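Local coordinates for protein BlEst2 (Bacillus licheniformis, PDB 6WPX) that probably hydrolyses ester bonds as a lipase or esterase and is autoinhibited by its C-terminal domain, at residues A[49-54]-A[79-84]; A[314-319]-A[367-372]; A[129-134]-A[192-197]. All blocks are in the same frame, centred on the assembly; numbering follows the deposited sequence.

In the fold
From the N terminus, contact 1 closes first: the 24 residues between 49-54 and 79-84 hold helix 69-75, and the contact pairs two strands of the mixed sheet. Contact 3 follows, joining the end of helix 121-131 to the loop 192-197 across 57 mostly helical or irregular residues, still in the alpha/beta hydrolase part and with its centre about 20 Å from that of contact 1. Contact 2 comes last, uniting two antiparallel sheets after 47 residues without helix. The three loops run in series, none enclosing or crossing another. Contact 2 lies across the chain's centre from both others, its centre about 42 and 46 Å from those of contacts 1 and 3.

Contact 1. Residues A[49-54]-A[79-84]; sequences PIVFVH and DAAFID
Phe-52 and Phe-82 stand side by side on one face of a parallel strand pair, 50-53 with 80-83, whose intervening helix 69-75 completes a beta-alpha-beta unit of the alpha/beta-hydrolase sheet. Both rings set out on the same course, CG anti to the carbonyl carbon (chi1 -70° in Phe-52, -56° in Phe-82), and their planes end up only 9° apart. They are slid past each other, the centroids 5.3 Å apart, with little overlap; the closest touch is between CD2 of Phe-52 and CE2 of Phe-82 at 3.4 Å. The Phe-52 ring has other neighbours too. CG2 of Ile-50 rides 3.4 Å above its plane, toward the rim, while the methyl CB of Ala-80 meets its edge in plane, 3.9 Å from CE2. From the connecting helix Met-69 touches Phe-52 and Ala-70 touches Phe-82, and Phe-64 meets Phe-82 edge-to-face.

Val-51, Val-53, Ala-81 and Ile-83 point to the other face. There CG2 of Val-51 faces CB of Ala-81, and CG2 of Val-53 lies along CG2 of Ile-83; Ile-105 and Lys-101 of helix 91-109 pack on Val-51 and Ile-83 respectively.

Backbone bonds Ile-50 N to Asp-79 O, Ala-81 N to Ile-50 O and Phe-52 N to Ala-81 O join the first half of the pair. The two chains then splay, from 4.5 Å between the CA atoms of Ile-50 and Ala-80 to 7.3 Å between those of His-54 and Asp-84, just past the strand ends. The His-54 ring turns its edge to Ile-83 O, and its NE2 is hydrogen-bonded to the backbone N of Leu-85. In the widening gap a water donates to Phe-52 O at 2.8 Å and to Ile-83 O at 2.7 Å, and weakly accepts from His-54 N.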
loop_
_atom_site.group_PDB
_atom_site.type_symbol
_atom_site.label_atom_id
_atom_site.label_comp_id
_atom_site.label_asym_id
_atom_site.label_seq_id
_atom_site.Cartn_x
_atom_site.Cartn_y
_atom_site.Cartn_z
ATOM N N PRO A 49 -13.821 22.613 14.512
ATOM C CA PRO A 49 -12.764 21.830 15.161
ATOM C C PRO A 49 -12.292 20.695 14.234
ATOM O O PRO A 49 -13.041 20.220 13.375
ATOM C CB PRO A 49 -13.462 21.250 16.401
ATOM C CG PRO A 49 -14.723 22.125 16.578
ATOM C CD PRO A 49 -15.126 22.447 15.195
ATOM N N ILE A 50 -11.040 20.279 14.395
ATOM C CA ILE A 50 -10.503 19.196 13.560
ATOM C C ILE A 50 -10.388 17.936 14.367
ATOM O O ILE A 50 -9.798 17.953 15.440
ATOM C CB ILE A 50 -9.132 19.560 12.934
ATOM C CG1 ILE A 50 -9.169 20.875 12.143
ATOM C CG2 ILE A 50 -8.600 18.404 12.095
ATOM C CD1 ILE A 50 -7.784 21.542 12.071
ATOM N N VAL A 51 -10.876 16.829 13.819
ATOM C CA VAL A 51 -10.677 15.513 14.417
ATOM C C VAL A 51 -9.591 14.830 13.588
ATOM O O VAL A 51 -9.769 14.612 12.388
ATOM C CB VAL A 51 -11.968 14.670 14.509
ATOM C CG1 VAL A 51 -11.664 13.251 15.016
ATOM C CG2 VAL A 51 -12.981 15.354 15.405
ATOM N N PHE A 52 -8.464 14.511 14.238
ATOM C CA PHE A 52 -7.328 13.856 13.588
ATOM C C PHE A 52 -7.465 12.365 13.723
ATOM O O PHE A 52 -7.657 11.860 14.830
ATOM C CB PHE A 52 -5.998 14.379 14.149
ATOM C CG PHE A 52 -5.722 15.805 13.728
ATOM C CD1 PHE A 52 -5.077 16.081 12.517
ATOM C CD2 PHE A 52 -6.099 16.874 14.537
ATOM C CE1 PHE A 52 -4.812 17.400 12.135
ATOM C CE2 PHE A 52 -5.794 18.193 14.169
ATOM C CZ PHE A 52 -5.157 18.443 12.968
ATOM N N VAL A 53 -7.443 11.664 12.569
ATOM C CA VAL A 53 -7.660 10.215 12.491
ATOM C C VAL A 53 -6.403 9.516 11.974
ATOM O O VAL A 53 -5.974 9.774 10.849
ATOM C CB VAL A 53 -8.935 9.855 11.679
ATOM C CG1 VAL A 53 -9.209 8.340 11.709
ATOM C CG2 VAL A 53 -10.155 10.617 12.199
ATOM N N HIS A 54 -5.800 8.665 12.822
ATOM C CA HIS A 54 -4.581 7.918 12.498
ATOM C C HIS A 54 -4.829 6.823 11.430
ATOM O O HIS A 54 -5.976 6.508 11.079
ATOM C CB HIS A 54 -3.992 7.276 13.760
ATOM C CG HIS A 54 -4.880 6.194 14.323
ATOM N ND1 HIS A 54 -4.869 4.908 13.810
ATOM C CD2 HIS A 54 -5.812 6.267 15.301
ATOM C CE1 HIS A 54 -5.766 4.232 14.518
ATOM N NE2 HIS A 54 -6.364 5.018 15.421
ATOM N N ASP A 79 -9.570 24.429 17.197
ATOM C CA ASP A 79 -9.757 23.445 18.259
ATOM C C ASP A 79 -9.592 22.101 17.572
ATOM O O ASP A 79 -9.696 22.014 16.335
ATOM C CB ASP A 79 -11.117 23.567 18.928
ATOM C CG ASP A 79 -11.110 24.651 19.974
ATOM O OD1 ASP A 79 -10.228 24.607 20.885
ATOM O OD2 ASP A 79 -11.969 25.540 19.889
ATOM N N ALA A 80 -9.249 21.063 18.355
ATOM C CA ALA A 80 -8.969 19.769 17.762
ATOM C C ALA A 80 -9.257 18.661 18.722
ATOM O O ALA A 80 -9.318 18.893 19.927
ATOM C CB ALA A 80 -7.499 19.707 17.315
ATOM N N ALA A 81 -9.445 17.450 18.190
ATOM C CA ALA A 81 -9.666 16.231 18.971
ATOM C C ALA A 81 -8.895 15.111 18.275
ATOM O O ALA A 81 -8.602 15.210 17.090
ATOM C CB ALA A 81 -11.156 15.904 19.074
ATOM N N PHE A 82 -8.463 14.124 19.038
ATOM C CA PHE A 82 -7.626 13.035 18.523
ATOM C C PHE A 82 -8.259 11.761 18.996
ATOM O O PHE A 82 -8.645 11.679 20.156
ATOM C CB PHE A 82 -6.182 13.181 19.076
ATOM C CG PHE A 82 -5.573 14.534 18.753
ATOM C CD1 PHE A 82 -5.793 15.631 19.580
ATOM C CD2 PHE A 82 -4.837 14.720 17.590
ATOM C CE1 PHE A 82 -5.281 16.897 19.248
ATOM C CE2 PHE A 82 -4.302 15.978 17.266
ATOM C CZ PHE A 82 -4.553 17.065 18.078
ATOM N N ILE A 83 -8.384 10.778 18.109
ATOM C CA ILE A 83 -9.054 9.526 18.428
ATOM C C ILE A 83 -8.174 8.301 18.171
ATOM O O ILE A 83 -7.353 8.293 17.248
ATOM C CB ILE A 83 -10.406 9.460 17.643
ATOM C CG1 ILE A 83 -11.280 8.251 18.104
ATOM C CG2 ILE A 83 -10.174 9.472 16.097
ATOM C CD1 ILE A 83 -12.712 8.283 17.702
ATOM N N ASP A 84 -8.368 7.264 18.993
ATOM C CA ASP A 84 -7.740 5.978 18.800
ATOM C C ASP A 84 -8.846 5.098 18.235
ATOM O O ASP A 84 -9.901 4.961 18.856
ATOM C CB ASP A 84 -7.277 5.352 20.130
ATOM C CG ASP A 84 -6.070 6.002 20.764
ATOM O OD1 ASP A 84 -5.458 6.859 20.119
ATOM O OD2 ASP A 84 -5.729 5.631 21.909
HETATM O O HOH W 1 -5.891 9.858 15.671
#

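Contact 2. Residues A[314-319]-A[367-372]; sequences ITVHWL and WKIASS
Trp-318 lays one face of its indole over Ser-371, whose CB sits 3.2 Å from the ring plane and only 3.3 Å from CZ2. CG anti to the backbone N (chi1 -174°) sends the indole toward the facing strand, and chi2 of -85° turns its benzo half over Ser-371. The remaining contacts are apolar. CZ3 of Trp-318 meets the methyl CG2 of Ile-369 at 3.7 Å; the other branch of Ile-369 ends in CD1, which slides past CG1 of Val-316, also at 3.7 Å. At the segments' N-terminal ends, CD1 of Ile-314 lies over the indole face of Trp-367, with a looser 4.5 Å to CE3.

No hydrogen bond crosses between the strands. NE1 of Trp-318 and OG of Ser-371 are close but badly angled; instead both bind the carboxylate of Glu-377, NE1 at OE1 and OG at OE2. A leucine in place of Trp-318 has no N-H for Glu-377 OE1 and would probably open a gap over Ser-371 and leave the carboxylate less firmly placed.

This is face-to-face beta-sandwich packing; the axes of segments 314-319 and 367-372 pass 9.3 Å apart and cross at -27°. Strand 313-320 lies between 377-386 and 353-360 in one sheet, and strand 365-372 between 300-307 and 326-330 in the other, with Phe-379 stacked on Trp-318 and Ile-327 touching Trp-318, Ile-369 and Ser-371.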
loop_
_atom_site.group_PDB
_atom_site.type_symbol
_atom_site.label_atom_id
_atom_site.label_comp_id
_atom_site.label_asym_id
_atom_site.label_seq_id
_atom_site.Cartn_x
_atom_site.Cartn_y
_atom_site.Cartn_z
ATOM N N ILE A 314 18.443 -2.644 -11.638
ATOM C CA ILE A 314 17.717 -3.599 -10.831
ATOM C C ILE A 314 17.816 -3.088 -9.398
ATOM O O ILE A 314 18.840 -2.527 -9.013
ATOM C CB ILE A 314 18.169 -5.100 -10.957
ATOM C CG1 ILE A 314 19.677 -5.296 -10.665
ATOM C CG2 ILE A 314 17.767 -5.714 -12.318
ATOM C CD1 ILE A 314 20.125 -6.757 -10.410
ATOM N N THR A 315 16.746 -3.268 -8.625
ATOM C CA THR A 315 16.758 -3.051 -7.180
ATOM C C THR A 315 16.532 -4.456 -6.666
ATOM O O THR A 315 15.765 -5.216 -7.270
ATOM C CB THR A 315 15.835 -1.946 -6.666
ATOM O OG1 THR A 315 14.476 -2.391 -6.632
ATOM C CG2 THR A 315 15.988 -0.606 -7.434
ATOM N N VAL A 316 17.278 -4.836 -5.639
ATOM C CA VAL A 316 17.310 -6.202 -5.112
ATOM C C VAL A 316 17.029 -6.121 -3.627
ATOM O O VAL A 316 17.706 -5.396 -2.906
ATOM C CB VAL A 316 18.681 -6.872 -5.428
ATOM C CG1 VAL A 316 18.711 -8.336 -4.993
ATOM C CG2 VAL A 316 19.037 -6.756 -6.904
ATOM N N HIS A 317 15.991 -6.821 -3.188
ATOM C CA HIS A 317 15.543 -6.763 -1.810
ATOM C C HIS A 317 15.377 -8.122 -1.197
ATOM O O HIS A 317 14.699 -8.973 -1.770
ATOM C CB HIS A 317 14.195 -6.007 -1.722
ATOM C CG HIS A 317 14.198 -4.746 -2.502
ATOM N ND1 HIS A 317 14.617 -3.557 -1.938
ATOM C CD2 HIS A 317 13.893 -4.534 -3.798
ATOM C CE1 HIS A 317 14.567 -2.664 -2.909
ATOM N NE2 HIS A 317 14.131 -3.202 -4.042
ATOM N N TRP A 318 15.935 -8.301 0.002
ATOM C CA TRP A 318 15.722 -9.526 0.760
ATOM C C TRP A 318 14.997 -9.100 2.042
ATOM O O TRP A 318 15.605 -8.523 2.939
ATOM C CB TRP A 318 17.039 -10.260 1.055
ATOM C CG TRP A 318 16.844 -11.596 1.722
ATOM C CD1 TRP A 318 16.699 -11.835 3.058
ATOM C CD2 TRP A 318 16.772 -12.877 1.072
ATOM N NE1 TRP A 318 16.555 -13.188 3.286
ATOM C CE2 TRP A 318 16.575 -13.848 2.080
ATOM C CE3 TRP A 318 16.807 -13.294 -0.276
ATOM C CZ2 TRP A 318 16.485 -15.217 1.793
ATOM C CZ3 TRP A 318 16.674 -14.650 -0.562
ATOM C CH2 TRP A 318 16.549 -15.598 0.468
ATOM N N LEU A 319 13.684 -9.328 2.094
ATOM C CA LEU A 319 12.876 -9.004 3.285
ATOM C C LEU A 319 12.929 -10.183 4.200
ATOM O O LEU A 319 12.819 -11.312 3.737
ATOM C CB LEU A 319 11.415 -8.696 2.930
ATOM C CG LEU A 319 11.134 -7.372 2.205
ATOM C CD1 LEU A 319 11.416 -7.494 0.697
ATOM C CD2 LEU A 319 9.709 -6.951 2.448
ATOM N N TRP A 367 21.892 -14.207 -12.210
ATOM C CA TRP A 367 22.394 -13.657 -10.961
ATOM C C TRP A 367 21.905 -14.587 -9.883
ATOM O O TRP A 367 21.015 -15.390 -10.129
ATOM C CB TRP A 367 21.793 -12.270 -10.705
ATOM C CG TRP A 367 22.385 -11.195 -11.548
ATOM C CD1 TRP A 367 22.328 -11.094 -12.906
ATOM C CD2 TRP A 367 23.158 -10.084 -11.092
ATOM N NE1 TRP A 367 22.990 -9.969 -13.321
ATOM C CE2 TRP A 367 23.501 -9.319 -12.227
ATOM C CE3 TRP A 367 23.542 -9.619 -9.822
ATOM C CZ2 TRP A 367 24.268 -8.150 -12.142
ATOM C CZ3 TRP A 367 24.267 -8.435 -9.736
ATOM C CH2 TRP A 367 24.630 -7.723 -10.886
ATOM N N LYS A 368 22.447 -14.451 -8.676
ATOM C CA LYS A 368 22.062 -15.294 -7.556
ATOM C C LYS A 368 22.178 -14.512 -6.272
ATOM O O LYS A 368 23.192 -13.849 -6.019
ATOM C CB LYS A 368 22.950 -16.561 -7.535
ATOM C CG LYS A 368 22.700 -17.535 -6.376
ATOM C CD LYS A 368 23.509 -18.856 -6.524
ATOM C CE LYS A 368 25.006 -18.697 -6.378
ATOM N NZ LYS A 368 25.701 -20.018 -6.311
ATOM N N ILE A 369 21.120 -14.570 -5.463
ATOM C CA ILE A 369 21.130 -13.964 -4.141
ATOM C C ILE A 369 21.345 -15.107 -3.161
ATOM O O ILE A 369 20.873 -16.222 -3.397
ATOM C CB ILE A 369 19.869 -13.106 -3.814
ATOM C CG1 ILE A 369 20.110 -12.250 -2.516
ATOM C CG2 ILE A 369 18.619 -13.989 -3.651
ATOM C CD1 ILE A 369 19.532 -10.919 -2.531
ATOM N N ALA A 370 22.054 -14.835 -2.079
ATOM C CA ALA A 370 22.287 -15.816 -1.039
ATOM C C ALA A 370 22.069 -15.165 0.313
ATOM O O ALA A 370 22.538 -14.058 0.549
ATOM C CB ALA A 370 23.698 -16.408 -1.156
ATOM N N SER A 371 21.324 -15.838 1.184
ATOM C CA SER A 371 21.099 -15.381 2.556
ATOM C C SER A 371 21.607 -16.472 3.482
ATOM O O SER A 371 21.178 -17.624 3.378
ATOM C CB SER A 371 19.618 -15.135 2.822
ATOM O OG SER A 371 19.410 -14.675 4.147
ATOM N N SER A 372 22.568 -16.119 4.333
ATOM C CA SER A 372 23.139 -17.044 5.309
ATOM C C SER A 372 22.690 -16.567 6.673
ATOM O O SER A 372 22.932 -15.423 7.039
ATOM C CB SER A 372 24.664 -17.082 5.207
ATOM O OG SER A 372 25.207 -18.084 6.048
#

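Contact 3. Residues A[129-134]-A[192-197]; sequences LIHHNA and DNHPNR
Ile-130, in the last turn of helix 121-131, meets the loop 192-197 with both branches and its carbonyl. Its CG2, anti to the backbone N, comes down over one face of the His-194 imidazole, a CH-pi contact with 3.8 Å from the methyl to the ring centroid and 3.5 Å to CG. The same methyl lies over the centre of the His-131 ring and so fills the corner between two nearly perpendicular imidazoles. The other branch turns to Arg-197, CD1 lying 3.7 Å from CA of Arg-197, the two side chains side by side.

The carbonyl O of Ile-130 accepts a nearly straight bond from ND2 of Asn-196 (3.0 Å, 167° at the hydrogen), lying close to the plane of that amide. His-131 follows, its ND1 3.9 Å from CD2 of His-194, while its NE2 is hydrogen-bonded to OG1 of Thr-191. In the alpha/beta-hydrolase fold the helix ending here probably corresponds to the one that follows the nucleophile elbow, and this contact is at its C-terminal end, where it meets the loop between helix 181-191 and strand 201-205.

Past the helix end, Asn-133 takes a left-handed backbone conformation, and its OD1 accepts a second, more bent bond from ND2 of Asn-196, at 2.9 Å. One amide nitrogen therefore spans the helix carbonyl and the side chain of the turn beyond it, the two amide planes standing 86° apart. OD1 of Asn-196 is held in turn by NZ of Lys-199. The loop is braced from within: the backbone N of Asn-196 bonds ND1 of His-194 at 3.0 Å, in the ring plane, which helps to hold the rotation of the imidazole against CG2 of Ile-130, and NE of Arg-197 reaches back to O of Asp-192 at 2.8 Å.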
loop_
_atom_site.group_PDB
_atom_site.type_symbol
_atom_site.label_atom_id
_atom_site.label_comp_id
_atom_site.label_asym_id
_atom_site.label_seq_id
_atom_site.Cartn_x
_atom_site.Cartn_y
_atom_site.Cartn_z
ATOM N N LEU A 129 -18.777 8.144 7.736
ATOM C CA LEU A 129 -19.733 9.100 7.170
ATOM C C LEU A 129 -20.792 8.502 6.268
ATOM O O LEU A 129 -21.962 8.839 6.403
ATOM C CB LEU A 129 -18.976 10.202 6.433
ATOM C CG LEU A 129 -18.606 11.415 7.286
ATOM C CD1 LEU A 129 -17.584 11.084 8.317
ATOM C CD2 LEU A 129 -18.054 12.487 6.436
ATOM N N ILE A 130 -20.374 7.650 5.322
ATOM C CA ILE A 130 -21.280 7.100 4.327
ATOM C C ILE A 130 -22.050 5.865 4.824
ATOM O O ILE A 130 -23.268 5.843 4.737
ATOM C CB ILE A 130 -20.487 6.850 3.013
ATOM C CG1 ILE A 130 -20.071 8.221 2.385
ATOM C CG2 ILE A 130 -21.284 5.954 2.028
ATOM C CD1 ILE A 130 -18.964 8.219 1.364
ATOM N N HIS A 131 -21.357 4.853 5.323
ATOM C CA HIS A 131 -21.981 3.602 5.741
ATOM C C HIS A 131 -22.451 3.601 7.208
ATOM O O HIS A 131 -23.224 2.726 7.594
ATOM C CB HIS A 131 -21.049 2.422 5.427
ATOM C CG HIS A 131 -20.646 2.373 3.982
ATOM N ND1 HIS A 131 -21.573 2.146 2.979
ATOM C CD2 HIS A 131 -19.432 2.551 3.416
ATOM C CE1 HIS A 131 -20.895 2.153 1.846
ATOM N NE2 HIS A 131 -19.603 2.394 2.056
ATOM N N HIS A 132 -22.030 4.593 8.016
ATOM C CA HIS A 132 -22.460 4.648 9.423
ATOM C C HIS A 132 -23.073 5.980 9.768
ATOM O O HIS A 132 -23.127 6.360 10.936
ATOM C CB HIS A 132 -21.320 4.246 10.375
ATOM C CG HIS A 132 -20.881 2.843 10.150
ATOM N ND1 HIS A 132 -19.872 2.545 9.252
ATOM C CD2 HIS A 132 -21.391 1.692 10.636
ATOM C CE1 HIS A 132 -19.788 1.224 9.243
ATOM N NE2 HIS A 132 -20.666 0.675 10.076
ATOM N N ASN A 133 -23.510 6.710 8.729
ATOM C CA ASN A 133 -24.247 7.985 8.797
ATOM C C ASN A 133 -23.621 9.083 9.685
ATOM O O ASN A 133 -24.353 9.913 10.236
ATOM C CB ASN A 133 -25.701 7.706 9.231
ATOM C CG ASN A 133 -26.352 6.628 8.412
ATOM O OD1 ASN A 133 -26.484 6.745 7.194
ATOM N ND2 ASN A 133 -26.699 5.527 9.050
ATOM N N ALA A 134 -22.273 9.096 9.813
ATOM C CA ALA A 134 -21.587 10.137 10.596
ATOM C C ALA A 134 -21.550 11.499 9.885
ATOM O O ALA A 134 -21.107 12.481 10.490
ATOM C CB ALA A 134 -20.178 9.699 10.963
ATOM N N ASP A 192 -18.863 5.041 -3.625
ATOM C CA ASP A 192 -18.810 6.197 -4.511
ATOM C C ASP A 192 -20.151 6.645 -5.101
ATOM O O ASP A 192 -20.283 7.832 -5.392
ATOM C CB ASP A 192 -17.751 5.985 -5.602
ATOM C CG ASP A 192 -16.330 5.940 -5.036
ATOM O OD1 ASP A 192 -16.138 6.352 -3.861
ATOM O OD2 ASP A 192 -15.425 5.474 -5.752
ATOM N N ASN A 193 -21.148 5.753 -5.193
ATOM C CA ASN A 193 -22.473 6.090 -5.697
ATOM C C ASN A 193 -23.563 5.929 -4.627
ATOM O O ASN A 193 -24.754 5.930 -4.954
ATOM C CB ASN A 193 -22.791 5.280 -6.967
ATOM C CG ASN A 193 -22.015 5.755 -8.168
ATOM O OD1 ASN A 193 -22.088 6.927 -8.575
ATOM N ND2 ASN A 193 -21.239 4.855 -8.748
ATOM N N HIS A 194 -23.153 5.794 -3.350
ATOM C CA HIS A 194 -24.062 5.717 -2.210
ATOM C C HIS A 194 -24.644 7.139 -2.037
ATOM O O HIS A 194 -23.878 8.107 -2.129
ATOM C CB HIS A 194 -23.290 5.323 -0.936
ATOM C CG HIS A 194 -24.160 4.998 0.249
ATOM N ND1 HIS A 194 -24.827 5.994 0.965
ATOM C CD2 HIS A 194 -24.429 3.801 0.821
ATOM C CE1 HIS A 194 -25.501 5.366 1.914
ATOM N NE2 HIS A 194 -25.280 4.050 1.882
ATOM N N PRO A 195 -25.964 7.292 -1.760
ATOM C CA PRO A 195 -26.523 8.653 -1.589
ATOM C C PRO A 195 -25.806 9.518 -0.540
ATOM O O PRO A 195 -25.709 10.728 -0.718
ATOM C CB PRO A 195 -27.994 8.408 -1.212
ATOM C CG PRO A 195 -28.290 7.039 -1.632
ATOM C CD PRO A 195 -27.007 6.249 -1.637
ATOM N N ASN A 196 -25.250 8.899 0.513
ATOM C CA ASN A 196 -24.552 9.661 1.562
ATOM C C ASN A 196 -23.240 10.311 1.114
ATOM O O ASN A 196 -22.778 11.228 1.776
ATOM C CB ASN A 196 -24.331 8.811 2.817
ATOM C CG ASN A 196 -25.580 8.657 3.657
ATOM O OD1 ASN A 196 -26.584 9.348 3.463
ATOM N ND2 ASN A 196 -25.535 7.746 4.614
ATOM N N ARG A 197 -22.627 9.816 0.021
ATOM C CA ARG A 197 -21.354 10.322 -0.496
ATOM C C ARG A 197 -21.419 11.805 -0.828
ATOM O O ARG A 197 -20.490 12.539 -0.500
ATOM C CB ARG A 197 -20.888 9.496 -1.707
ATOM C CG ARG A 197 -19.485 9.861 -2.219
ATOM C CD ARG A 197 -19.547 10.960 -3.282
ATOM N NE ARG A 197 -20.063 10.444 -4.543
ATOM C CZ ARG A 197 -20.278 11.164 -5.639
ATOM N NH1 ARG A 197 -20.713 10.582 -6.739
ATOM N NH2 ARG A 197 -20.087 12.480 -5.631
#